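Local coordinates for protein ACDH-11, isoform b (PDB 4Y9J), which belongs to the acyl-CoA dehydrogenase family of flavoproteins and holds flavin-adenine dinucleotide together with the ligand UCC, at residues B[153-158]-B[306-311]; B[394-399]-B[456-461]; B[503-508]-B[568-573]. One frame throughout, in Å; residues are numbered along the deposited sequence.

Contact 1. Residues B[153-158]-B[306-311]; sequences VKTLTS and AGISNM. With UCC (S-{(3S,5R,9R)-1-[(2R,3S,4R,5R)-5-(6-amino-9H-purin-9-yl)-4-hydroxy-3-(phosphonooxy)tetrahydrofuran-2-yl]-3,5,9-trihydroxy-8,8-dimethyl-3,5-dioxido-10,14-dioxo-2,4,6-trioxa-11,15-diaza-3lambda~5~,5lambda~5~-diphosphaheptadecan-17-yl} undecanethioate), chain F.
Lys154, Thr155 and Ser158 meet the side chain of Asn310 and the backbone around it where the end of helix 143-158 leans on the first turns of helix 304-338. The two short helical pieces run mostly against each other, at 138°, with axes 7.7 Å apart at the closest point, near enough for short side chains to touch backbone. The CB of Asn310 points toward the other helix. Asn310 CB lies 3.6 Å from Lys154 CG, the two side chains crossing at a slant. Lys154 reaches this place because its CG stands anti to the backbone N (chi1 -180°); its NZ runs on past Asn310 to a salt bridge with Glu383. The amide of Asn310 turns its oxygen to Ser158, whose OG is 3.1 Å from Asn310 OD1. That hydroxyl also lies close to Lys154 O, so which of the two takes its proton stays open.

Thr155 divides its branches. Thr155 CG2 approaches the oxygen end of the Gly307 carbonyl, 3.6 Å from Gly307 O, with Ile308 CD1 a little farther off. Thr155 OG1 sits 3.5 Å from Met311 CB, while its hydrogen bond goes back to Gly151 O in its own helix. Leu233 of strand 231-238 touches Thr155, Ile308 and Met311 alike, closing this buried side.

Away from Asn310, Ser309 packs CB against the purine of UCC, 3.6 Å from its C2, and Ser309 OG is tied to Ala306 O in the carbonyl plane at 2.6 Å. Helix 304-338 is kinked here: the amides of Asn310 and Met311 lack the regular helical bond, and Met311 N has a weak one to Ile308 O. This is the acyl-CoA dehydrogenase fold, in which N-terminal and C-terminal helical domains pack together beside the ligand pocket.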
# COMPACT_ATOMS: atom_id res chain seq x y z
N VAL B 153 2.39 -33.72 16.86
CA VAL B 153 2.20 -35.19 16.77
C VAL B 153 3.09 -35.92 17.79
O VAL B 153 2.61 -36.81 18.51
CB VAL B 153 2.48 -35.72 15.40
CG1 VAL B 153 2.37 -37.22 15.41
CG2 VAL B 153 1.52 -35.12 14.36
N LYS B 154 4.37 -35.55 17.84
CA LYS B 154 5.30 -36.17 18.74
C LYS B 154 4.86 -35.98 20.18
O LYS B 154 4.95 -36.89 20.99
CB LYS B 154 6.70 -35.56 18.53
CG LYS B 154 7.76 -36.16 19.43
CD LYS B 154 8.03 -37.59 19.07
CE LYS B 154 9.14 -38.11 19.99
NZ LYS B 154 10.22 -38.80 19.26
N THR B 155 4.46 -34.75 20.50
CA THR B 155 4.05 -34.45 21.85
C THR B 155 2.84 -35.26 22.25
O THR B 155 2.80 -35.92 23.31
CB THR B 155 3.73 -32.95 21.97
OG1 THR B 155 4.92 -32.21 21.74
CG2 THR B 155 3.17 -32.60 23.34
N LEU B 156 1.81 -35.25 21.42
CA LEU B 156 0.59 -35.90 21.78
C LEU B 156 0.72 -37.44 21.85
O LEU B 156 0.20 -38.09 22.77
CB LEU B 156 -0.54 -35.48 20.84
CG LEU B 156 -0.91 -33.99 20.86
CD1 LEU B 156 -2.00 -33.76 19.80
CD2 LEU B 156 -1.44 -33.58 22.23
N THR B 157 1.50 -38.01 20.95
CA THR B 157 1.74 -39.42 21.03
C THR B 157 2.62 -39.81 22.21
O THR B 157 2.40 -40.84 22.79
CB THR B 157 2.23 -40.03 19.73
OG1 THR B 157 3.42 -39.40 19.31
CG2 THR B 157 1.22 -39.85 18.67
N SER B 158 3.59 -38.96 22.58
CA SER B 158 4.49 -39.24 23.71
C SER B 158 3.76 -39.26 24.99
O SER B 158 4.20 -39.95 25.90
CB SER B 158 5.60 -38.23 23.84
OG SER B 158 6.45 -38.42 22.76
N ALA B 306 7.89 -29.69 30.93
CA ALA B 306 8.36 -31.03 30.59
C ALA B 306 7.48 -31.67 29.49
O ALA B 306 8.01 -32.19 28.53
CB ALA B 306 8.44 -31.93 31.82
N GLY B 307 6.16 -31.58 29.60
CA GLY B 307 5.25 -32.02 28.55
C GLY B 307 5.51 -31.45 27.17
O GLY B 307 5.39 -32.17 26.18
N ILE B 308 5.80 -30.15 27.09
CA ILE B 308 6.02 -29.50 25.80
C ILE B 308 7.41 -29.76 25.24
O ILE B 308 7.73 -29.29 24.14
CB ILE B 308 5.64 -27.99 25.89
CG1 ILE B 308 5.11 -27.39 24.57
CG2 ILE B 308 6.76 -27.08 26.34
CD1 ILE B 308 4.16 -28.31 23.84
N SER B 309 8.28 -30.44 26.00
CA SER B 309 9.67 -30.64 25.56
C SER B 309 9.85 -31.34 24.19
O SER B 309 10.76 -30.97 23.44
CB SER B 309 10.53 -31.30 26.66
OG SER B 309 10.13 -32.57 27.04
N ASN B 310 8.94 -32.25 23.78
CA ASN B 310 9.09 -32.91 22.47
C ASN B 310 8.82 -31.98 21.31
O ASN B 310 9.47 -32.02 20.28
CB ASN B 310 8.25 -34.17 22.41
CG ASN B 310 8.76 -35.27 23.26
OD1 ASN B 310 8.00 -36.02 23.96
ND2 ASN B 310 10.03 -35.49 23.15
N MET B 311 7.94 -31.03 21.51
CA MET B 311 7.72 -30.01 20.56
C MET B 311 8.94 -29.14 20.41
O MET B 311 9.30 -28.77 19.29
CB MET B 311 6.48 -29.20 20.92
CG MET B 311 6.29 -27.90 20.24
SD MET B 311 5.47 -27.93 18.60
CE MET B 311 3.75 -27.92 19.22
OA1 UCC F . 9.58 -19.75 18.80
CA1 UCC F . 8.54 -20.51 18.68
CA2 UCC F . 7.79 -20.90 17.40
CA3 UCC F . 8.44 -20.70 16.07
CA4 UCC F . 8.17 -21.91 15.10
CA5 UCC F . 9.49 -22.66 14.86
CA6 UCC F . 9.64 -23.04 13.43
CA7 UCC F . 10.94 -23.79 13.18
CA8 UCC F . 10.68 -24.16 11.78
CA9 UCC F . 11.68 -23.99 10.77
C10 UCC F . 11.34 -22.99 9.75
C11 UCC F . 12.43 -21.96 9.96
S UCC F . 7.71 -21.23 19.94
CP1 UCC F . 8.50 -20.75 21.52
CP2 UCC F . 9.92 -21.20 21.68
NP1 UCC F . 10.41 -21.04 23.07
CP3 UCC F . 11.54 -21.66 23.39
OP1 UCC F . 12.27 -22.26 22.59
CP4 UCC F . 11.91 -21.69 24.86
CP5 UCC F . 13.35 -21.19 25.04
NP2 UCC F . 13.63 -21.45 26.44
CP6 UCC F . 14.03 -22.62 26.93
OP2 UCC F . 14.31 -23.58 26.23
CP8 UCC F . 14.23 -22.64 28.44
OP3 UCC F . 15.49 -23.32 28.73
CPB UCC F . 13.24 -23.45 29.24
CP7 UCC F . 12.81 -24.84 28.73
CP9 UCC F . 11.87 -22.78 28.76
CPA UCC F . 13.08 -23.00 30.71
O7 UCC F . 12.06 -23.80 31.36
P2 UCC F . 12.04 -23.92 32.97
O21 UCC F . 10.85 -24.76 33.41
O22 UCC F . 12.36 -22.52 33.51
O6 UCC F . 13.43 -24.74 33.19
P1 UCC F . 13.65 -26.20 33.80
O11 UCC F . 13.16 -26.31 35.24
O12 UCC F . 15.09 -26.46 33.49
O5' UCC F . 12.67 -27.09 32.78
C5' UCC F . 11.55 -27.83 33.32
C4' UCC F . 11.59 -29.31 32.89
C3' UCC F . 12.85 -30.00 33.41
O3' UCC F . 12.46 -31.33 33.62
P3 UCC F . 12.45 -31.99 35.06
O33 UCC F . 11.87 -33.36 34.77
O32 UCC F . 11.43 -31.19 35.83
O31 UCC F . 13.93 -31.92 35.52
C2' UCC F . 13.85 -29.95 32.26
O2' UCC F . 14.73 -31.07 32.18
O4' UCC F . 11.63 -29.40 31.46
C1' UCC F . 12.86 -30.04 31.10
N9 UCC F . 13.34 -29.53 29.81
C4 UCC F . 13.63 -30.34 28.80
N3 UCC F . 13.55 -31.68 28.57
C8 UCC F . 13.61 -28.24 29.49
N7 UCC F . 14.05 -28.19 28.22
C5 UCC F . 14.08 -29.45 27.73
C6 UCC F . 14.40 -30.10 26.43
N6 UCC F . 14.82 -29.32 25.39
N1 UCC F . 14.33 -31.46 26.35
C2 UCC F . 13.91 -32.21 27.39

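Contact 2. Residues B[394-399]-B[456-461]; sequences MLRLIT and VLRVFS. With UCC (S-{(3S,5R,9R)-1-[(2R,3S,4R,5R)-5-(6-amino-9H-purin-9-yl)-4-hydroxy-3-(phosphonooxy)tetrahydrofuran-2-yl]-3,5,9-trihydroxy-8,8-dimethyl-3,5-dioxido-10,14-dioxo-2,4,6-trioxa-11,15-diaza-3lambda~5~,5lambda~5~-diphosphaheptadecan-17-yl} undecanethioate), chain F.
Arg396 lays its guanidinium between Val459 and the purine of UCC, and the tight part of the contact is built round this sandwich. Val459 CG2 comes up under one face, 3.6 Å from Arg396 CZ, while on the opposite face UCC N1 sits over the centre of the group, 3.2 Å above its plane. A methyl thus backs the cation on the protein side and an aromatic base covers it on the ligand side. The arginine gets there with CG anti to its backbone N (chi1 178°) and a single bend at chi2.

At the edge of the same guanidinium, near its plane, lies Arg458 CD, 3.7 Å from Arg396 NH2. Arg458 turns its own head to the ligand: NE and NH2 of Arg458 both bond UCC O12, each at 3.0 Å, from an in-plane edge approach, and NH1 and NH2 also reach UCC OP3. UCC C8 lies over one face of this second guanidinium, offset toward the rim. Asp455 OD1 salt-bridges both Arg396 NH2 and Arg458 NH1, tying the two heads to one carboxylate.

The apolar half is looser. Leu397 CD1 is 4.0 Å from Val456 CG1 and 4.3 Å from Phe460 CZ, and Leu397 CB is 4.4 Å from Val459 CG1, so these chains touch without interlocking closely.

The short helical axes run nearly antiparallel, at 157°, and 9.4 Å apart. Helix 466-478 supports Val459 and Phe460 through Ile466, helix 524-545 meets Phe460 through Ile531, and helix 352-383 flanks the other side of helix 389-419, against Ile398.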
# COMPACT_ATOMS: atom_id res chain seq x y z
N MET B 394 23.26 -39.00 23.05
CA MET B 394 23.64 -38.16 21.93
C MET B 394 22.44 -37.48 21.25
O MET B 394 22.57 -36.36 20.73
CB MET B 394 24.48 -38.94 20.91
CG MET B 394 25.88 -39.26 21.38
SD MET B 394 26.70 -37.83 22.09
CE MET B 394 26.37 -38.04 23.85
N LEU B 395 21.27 -38.11 21.28
CA LEU B 395 20.06 -37.43 20.76
C LEU B 395 19.72 -36.23 21.60
O LEU B 395 19.43 -35.17 21.06
CB LEU B 395 18.84 -38.36 20.76
CG LEU B 395 17.49 -37.82 20.29
CD1 LEU B 395 17.52 -37.10 18.94
CD2 LEU B 395 16.48 -38.96 20.30
N ARG B 396 19.81 -36.35 22.91
CA ARG B 396 19.43 -35.24 23.79
C ARG B 396 20.41 -34.08 23.69
O ARG B 396 19.99 -32.89 23.72
CB ARG B 396 19.31 -35.72 25.24
CG ARG B 396 18.97 -34.59 26.21
CD ARG B 396 17.58 -33.98 26.06
NE ARG B 396 17.35 -32.88 26.99
CZ ARG B 396 17.52 -31.58 26.71
NH1 ARG B 396 17.88 -31.15 25.48
NH2 ARG B 396 17.30 -30.68 27.67
N LEU B 397 21.68 -34.43 23.52
CA LEU B 397 22.77 -33.46 23.39
C LEU B 397 22.79 -32.76 22.01
O LEU B 397 22.94 -31.52 21.92
CB LEU B 397 24.12 -34.14 23.58
CG LEU B 397 25.31 -33.24 23.34
CD1 LEU B 397 25.27 -32.10 24.36
CD2 LEU B 397 26.62 -34.01 23.38
N ILE B 398 22.67 -33.55 20.95
CA ILE B 398 22.79 -33.03 19.59
C ILE B 398 21.72 -32.02 19.17
O ILE B 398 21.99 -31.14 18.39
CB ILE B 398 22.94 -34.16 18.56
CG1 ILE B 398 23.62 -33.64 17.29
CG2 ILE B 398 21.60 -34.77 18.20
CD1 ILE B 398 23.92 -34.73 16.30
N THR B 399 20.52 -32.13 19.70
CA THR B 399 19.42 -31.36 19.25
C THR B 399 19.68 -29.87 19.50
O THR B 399 19.64 -29.06 18.53
CB THR B 399 18.12 -31.88 19.91
OG1 THR B 399 17.83 -33.12 19.32
CG2 THR B 399 17.01 -30.98 19.57
N VAL B 456 22.37 -26.94 26.55
CA VAL B 456 23.46 -27.90 26.49
C VAL B 456 24.00 -28.19 27.92
O VAL B 456 24.34 -29.36 28.30
CB VAL B 456 24.56 -27.42 25.54
CG1 VAL B 456 25.76 -28.33 25.65
CG2 VAL B 456 24.08 -27.40 24.11
N LEU B 457 24.14 -27.11 28.70
CA LEU B 457 24.57 -27.25 30.09
C LEU B 457 23.52 -27.99 30.96
O LEU B 457 23.87 -28.79 31.82
CB LEU B 457 24.93 -25.89 30.69
CG LEU B 457 26.12 -25.18 30.04
CD1 LEU B 457 26.43 -23.99 30.92
CD2 LEU B 457 27.37 -26.07 29.87
N ARG B 458 22.23 -27.72 30.77
CA ARG B 458 21.23 -28.53 31.46
C ARG B 458 21.42 -30.02 31.11
O ARG B 458 21.26 -30.91 32.00
CB ARG B 458 19.84 -28.04 31.06
CG ARG B 458 18.67 -28.92 31.53
CD ARG B 458 17.42 -28.58 30.71
NE ARG B 458 16.83 -27.33 31.17
CZ ARG B 458 16.74 -26.18 30.48
NH1 ARG B 458 17.16 -26.05 29.21
NH2 ARG B 458 16.20 -25.13 31.09
N VAL B 459 21.75 -30.32 29.84
CA VAL B 459 22.03 -31.71 29.43
C VAL B 459 23.11 -32.36 30.28
O VAL B 459 22.96 -33.51 30.75
CB VAL B 459 22.28 -31.87 27.91
CG1 VAL B 459 22.55 -33.35 27.60
CG2 VAL B 459 21.05 -31.45 27.16
N PHE B 460 24.20 -31.65 30.49
CA PHE B 460 25.33 -32.16 31.34
C PHE B 460 25.03 -32.26 32.85
O PHE B 460 25.56 -33.10 33.57
CB PHE B 460 26.56 -31.30 31.11
CG PHE B 460 27.18 -31.50 29.75
CD1 PHE B 460 27.74 -32.70 29.41
CD2 PHE B 460 27.24 -30.50 28.84
CE1 PHE B 460 28.35 -32.88 28.17
CE2 PHE B 460 27.85 -30.68 27.62
CZ PHE B 460 28.37 -31.87 27.27
N SER B 461 24.07 -31.46 33.29
CA SER B 461 23.70 -31.34 34.69
C SER B 461 22.85 -32.42 35.34
O SER B 461 22.82 -32.49 36.55
CB SER B 461 22.95 -30.01 34.85
OG SER B 461 23.87 -28.98 34.57
OA1 UCC F . 9.58 -19.75 18.80
CA1 UCC F . 8.54 -20.51 18.68
CA2 UCC F . 7.79 -20.90 17.40
CA3 UCC F . 8.44 -20.70 16.07
CA4 UCC F . 8.17 -21.91 15.10
CA5 UCC F . 9.49 -22.66 14.86
CA6 UCC F . 9.64 -23.04 13.43
CA7 UCC F . 10.94 -23.79 13.18
CA8 UCC F . 10.68 -24.16 11.78
CA9 UCC F . 11.68 -23.99 10.77
C10 UCC F . 11.34 -22.99 9.75
C11 UCC F . 12.43 -21.96 9.96
S UCC F . 7.71 -21.23 19.94
CP1 UCC F . 8.50 -20.75 21.52
CP2 UCC F . 9.92 -21.20 21.68
NP1 UCC F . 10.41 -21.04 23.07
CP3 UCC F . 11.54 -21.66 23.39
OP1 UCC F . 12.27 -22.26 22.59
CP4 UCC F . 11.91 -21.69 24.86
CP5 UCC F . 13.35 -21.19 25.04
NP2 UCC F . 13.63 -21.45 26.44
CP6 UCC F . 14.03 -22.62 26.93
OP2 UCC F . 14.31 -23.58 26.23
CP8 UCC F . 14.23 -22.64 28.44
OP3 UCC F . 15.49 -23.32 28.73
CPB UCC F . 13.24 -23.45 29.24
CP7 UCC F . 12.81 -24.84 28.73
CP9 UCC F . 11.87 -22.78 28.76
CPA UCC F . 13.08 -23.00 30.71
O7 UCC F . 12.06 -23.80 31.36
P2 UCC F . 12.04 -23.92 32.97
O21 UCC F . 10.85 -24.76 33.41
O22 UCC F . 12.36 -22.52 33.51
O6 UCC F . 13.43 -24.74 33.19
P1 UCC F . 13.65 -26.20 33.80
O11 UCC F . 13.16 -26.31 35.24
O12 UCC F . 15.09 -26.46 33.49
O5' UCC F . 12.67 -27.09 32.78
C5' UCC F . 11.55 -27.83 33.32
C4' UCC F . 11.59 -29.31 32.89
C3' UCC F . 12.85 -30.00 33.41
O3' UCC F . 12.46 -31.33 33.62
P3 UCC F . 12.45 -31.99 35.06
O33 UCC F . 11.87 -33.36 34.77
O32 UCC F . 11.43 -31.19 35.83
O31 UCC F . 13.93 -31.92 35.52
C2' UCC F . 13.85 -29.95 32.26
O2' UCC F . 14.73 -31.07 32.18
O4' UCC F . 11.63 -29.40 31.46
C1' UCC F . 12.86 -30.04 31.10
N9 UCC F . 13.34 -29.53 29.81
C4 UCC F . 13.63 -30.34 28.80
N3 UCC F . 13.55 -31.68 28.57
C8 UCC F . 13.61 -28.24 29.49
N7 UCC F . 14.05 -28.19 28.22
C5 UCC F . 14.08 -29.45 27.73
C6 UCC F . 14.40 -30.10 26.43
N6 UCC F . 14.82 -29.32 25.39
N1 UCC F . 14.33 -31.46 26.35
C2 UCC F . 13.91 -32.21 27.39

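Contact 3. Residues B[503-508]-B[568-573]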
# COMPACT_ATOMS: atom_id res chain seq x y z
N GLN B 503 37.43 -32.23 27.56
CA GLN B 503 37.20 -33.10 28.72
C GLN B 503 37.99 -32.56 29.90
O GLN B 503 37.47 -32.39 31.01
CB GLN B 503 37.69 -34.51 28.39
CG GLN B 503 36.91 -35.18 27.28
CD GLN B 503 37.52 -36.52 26.86
OE1 GLN B 503 38.73 -36.73 26.91
NE2 GLN B 503 36.65 -37.43 26.45
N LYS B 504 39.24 -32.26 29.62
CA LYS B 504 40.15 -31.72 30.63
C LYS B 504 39.59 -30.44 31.26
O LYS B 504 39.55 -30.31 32.50
CB LYS B 504 41.50 -31.48 29.97
CG LYS B 504 42.65 -31.56 30.91
CD LYS B 504 43.07 -30.18 31.35
CE LYS B 504 44.24 -30.31 32.31
NZ LYS B 504 45.14 -29.18 32.00
N LEU B 505 39.10 -29.53 30.42
CA LEU B 505 38.53 -28.26 30.89
C LEU B 505 37.28 -28.45 31.72
O LEU B 505 37.14 -27.86 32.78
CB LEU B 505 38.21 -27.35 29.69
CG LEU B 505 39.49 -26.80 29.05
CD1 LEU B 505 39.24 -26.10 27.72
CD2 LEU B 505 40.20 -25.86 30.00
N LEU B 506 36.39 -29.31 31.24
CA LEU B 506 35.16 -29.55 31.95
C LEU B 506 35.38 -30.28 33.27
O LEU B 506 34.64 -30.03 34.23
CB LEU B 506 34.16 -30.32 31.06
CG LEU B 506 33.77 -29.53 29.81
CD1 LEU B 506 32.86 -30.34 28.91
CD2 LEU B 506 33.08 -28.26 30.26
N VAL B 507 36.40 -31.13 33.32
CA VAL B 507 36.81 -31.76 34.59
C VAL B 507 37.34 -30.70 35.56
O VAL B 507 37.01 -30.71 36.73
CB VAL B 507 37.84 -32.93 34.37
CG1 VAL B 507 38.44 -33.40 35.68
CG2 VAL B 507 37.14 -34.10 33.68
N LYS B 508 38.13 -29.75 35.08
CA LYS B 508 38.61 -28.70 35.98
C LYS B 508 37.45 -27.85 36.54
O LYS B 508 37.56 -27.32 37.65
CB LYS B 508 39.56 -27.74 35.27
CG LYS B 508 40.93 -28.28 34.91
CD LYS B 508 41.90 -27.16 34.56
CE LYS B 508 42.14 -26.23 35.76
NZ LYS B 508 43.58 -26.10 36.04
N ILE B 568 38.34 -26.49 18.83
CA ILE B 568 38.05 -26.00 20.16
C ILE B 568 38.58 -24.56 20.28
O ILE B 568 39.64 -24.29 19.84
CB ILE B 568 38.59 -26.93 21.24
CG1 ILE B 568 38.29 -26.37 22.63
CG2 ILE B 568 40.10 -27.22 21.07
CD1 ILE B 568 38.70 -27.29 23.77
N ASP B 569 37.77 -23.67 20.85
CA ASP B 569 38.17 -22.30 21.14
C ASP B 569 37.62 -21.98 22.53
O ASP B 569 36.49 -21.50 22.69
CB ASP B 569 37.63 -21.35 20.08
CG ASP B 569 38.23 -19.96 20.17
OD1 ASP B 569 39.18 -19.67 20.92
OD2 ASP B 569 37.69 -19.13 19.49
N LEU B 570 38.42 -22.30 23.54
CA LEU B 570 37.99 -22.30 24.92
C LEU B 570 39.22 -22.40 25.81
O LEU B 570 40.06 -23.30 25.65
CB LEU B 570 37.04 -23.47 25.14
CG LEU B 570 36.45 -23.70 26.52
CD1 LEU B 570 35.56 -22.56 26.97
CD2 LEU B 570 35.69 -25.04 26.53
N ARG B 571 39.35 -21.46 26.74
CA ARG B 571 40.49 -21.44 27.61
C ARG B 571 40.02 -21.40 29.01
O ARG B 571 38.98 -20.87 29.31
CB ARG B 571 41.36 -20.22 27.38
CG ARG B 571 41.60 -19.92 25.92
CD ARG B 571 42.78 -18.98 25.70
NE ARG B 571 42.83 -18.69 24.28
CZ ARG B 571 43.55 -17.73 23.69
NH1 ARG B 571 44.30 -16.93 24.40
NH2 ARG B 571 43.46 -17.57 22.37
N TRP B 572 40.87 -21.93 29.88
CA TRP B 572 40.54 -22.05 31.27
C TRP B 572 40.25 -20.69 31.88
O TRP B 572 39.27 -20.54 32.59
CB TRP B 572 41.64 -22.81 32.02
CG TRP B 572 41.39 -22.83 33.45
CD1 TRP B 572 42.21 -22.37 34.41
CD2 TRP B 572 40.23 -23.33 34.12
NE1 TRP B 572 41.65 -22.53 35.64
CE2 TRP B 572 40.42 -23.11 35.49
CE3 TRP B 572 39.05 -23.94 33.70
CZ2 TRP B 572 39.47 -23.48 36.46
CZ3 TRP B 572 38.10 -24.30 34.67
CH2 TRP B 572 38.32 -24.06 36.03
N GLU B 573 41.06 -19.67 31.58
CA GLU B 573 40.81 -18.35 32.15
C GLU B 573 39.49 -17.72 31.79
O GLU B 573 38.98 -16.85 32.52
CB GLU B 573 41.97 -17.37 31.86
CG GLU B 573 42.18 -17.10 30.39
CD GLU B 573 43.13 -18.08 29.75
OE1 GLU B 573 43.35 -19.19 30.31
OE2 GLU B 573 43.63 -17.73 28.65
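Leu505 packs on Ile568, Leu570 and Trp572 where helix 486-512 is bordered by an extended loop, in the helical region assigned to the acyl-CoA dehydrogenase 11 C-terminal domain-like family. The loop joins helix 552-563 to helix 577-587 and passes alongside the helix, with Leu505 and Trp572 the closest pair of CA atoms at 6.5 Å.

Going along the helix, Leu505 is the first residue to engage, and it is buried. Its two methyls share the work. Leu505 CD1 turns to the earlier part of the loop, 3.9 Å from Leu570 CG and 3.6 Å from Leu570 O, with Ile568 CD1 at 4.2 Å. Leu505 CD2 faces the later part, 3.9 Å from Trp572 CB. CG stands anti to the carbonyl carbon (chi1 -72°), which carries the fork out toward the loop, and Leu505 runs alongside Leu570 and Trp572, its chain heading the other way from theirs. No hydrogen bond joins the two segments, so packing and the cation-pi contact hold them.

On the loop, Leu570 also leans on Val523, His526 and Phe575, while Arg571 points away from the helix and its NH1 bonds Cys563 O of a neighbouring subunit, so the loop also serves an intersubunit contact.

One turn after Leu505 comes Lys508. Its CB lies by the six-membered ring of the indole, near CZ3 and CH2, on the same face as CE, and bends at chi3 and chi4 bring the chain back over the five-membered ring. Phe575 meets the indole as well, with planes about 30° apart. Lys508 CE sits over the face of the five-membered ring as a CH-pi contact, 3.6 Å from Trp572 CE2, and Lys508 NZ follows in a cation-pi pair, 4.1 Å from Trp572 NE1.

How the contacts relate
Contacts 1 and 2 meet through the ligand: Ser309 at residues 306-311 and Arg396 at 394-399 both touch the purine of UCC. The centres of contacts 1 and 2 lie about 17 Å apart, their nearest atoms about 6 Å. Contact 1 joins helix 143-158 to helix 304-338, whereas contact 2 pairs two later helices and adds the arginine that grips the phosphate. The bound flavin-adenine dinucleotide is about 9 Å from the side chain of Ile308 and about 8 Å from that of Arg458, too far to touch them. Contact 3 lies away from this ligand-bound pair: its nearest atoms are about 5 Å from contact 2 (centres about 18 Å) and about 22 Å from contact 1 (centres about 35 Å).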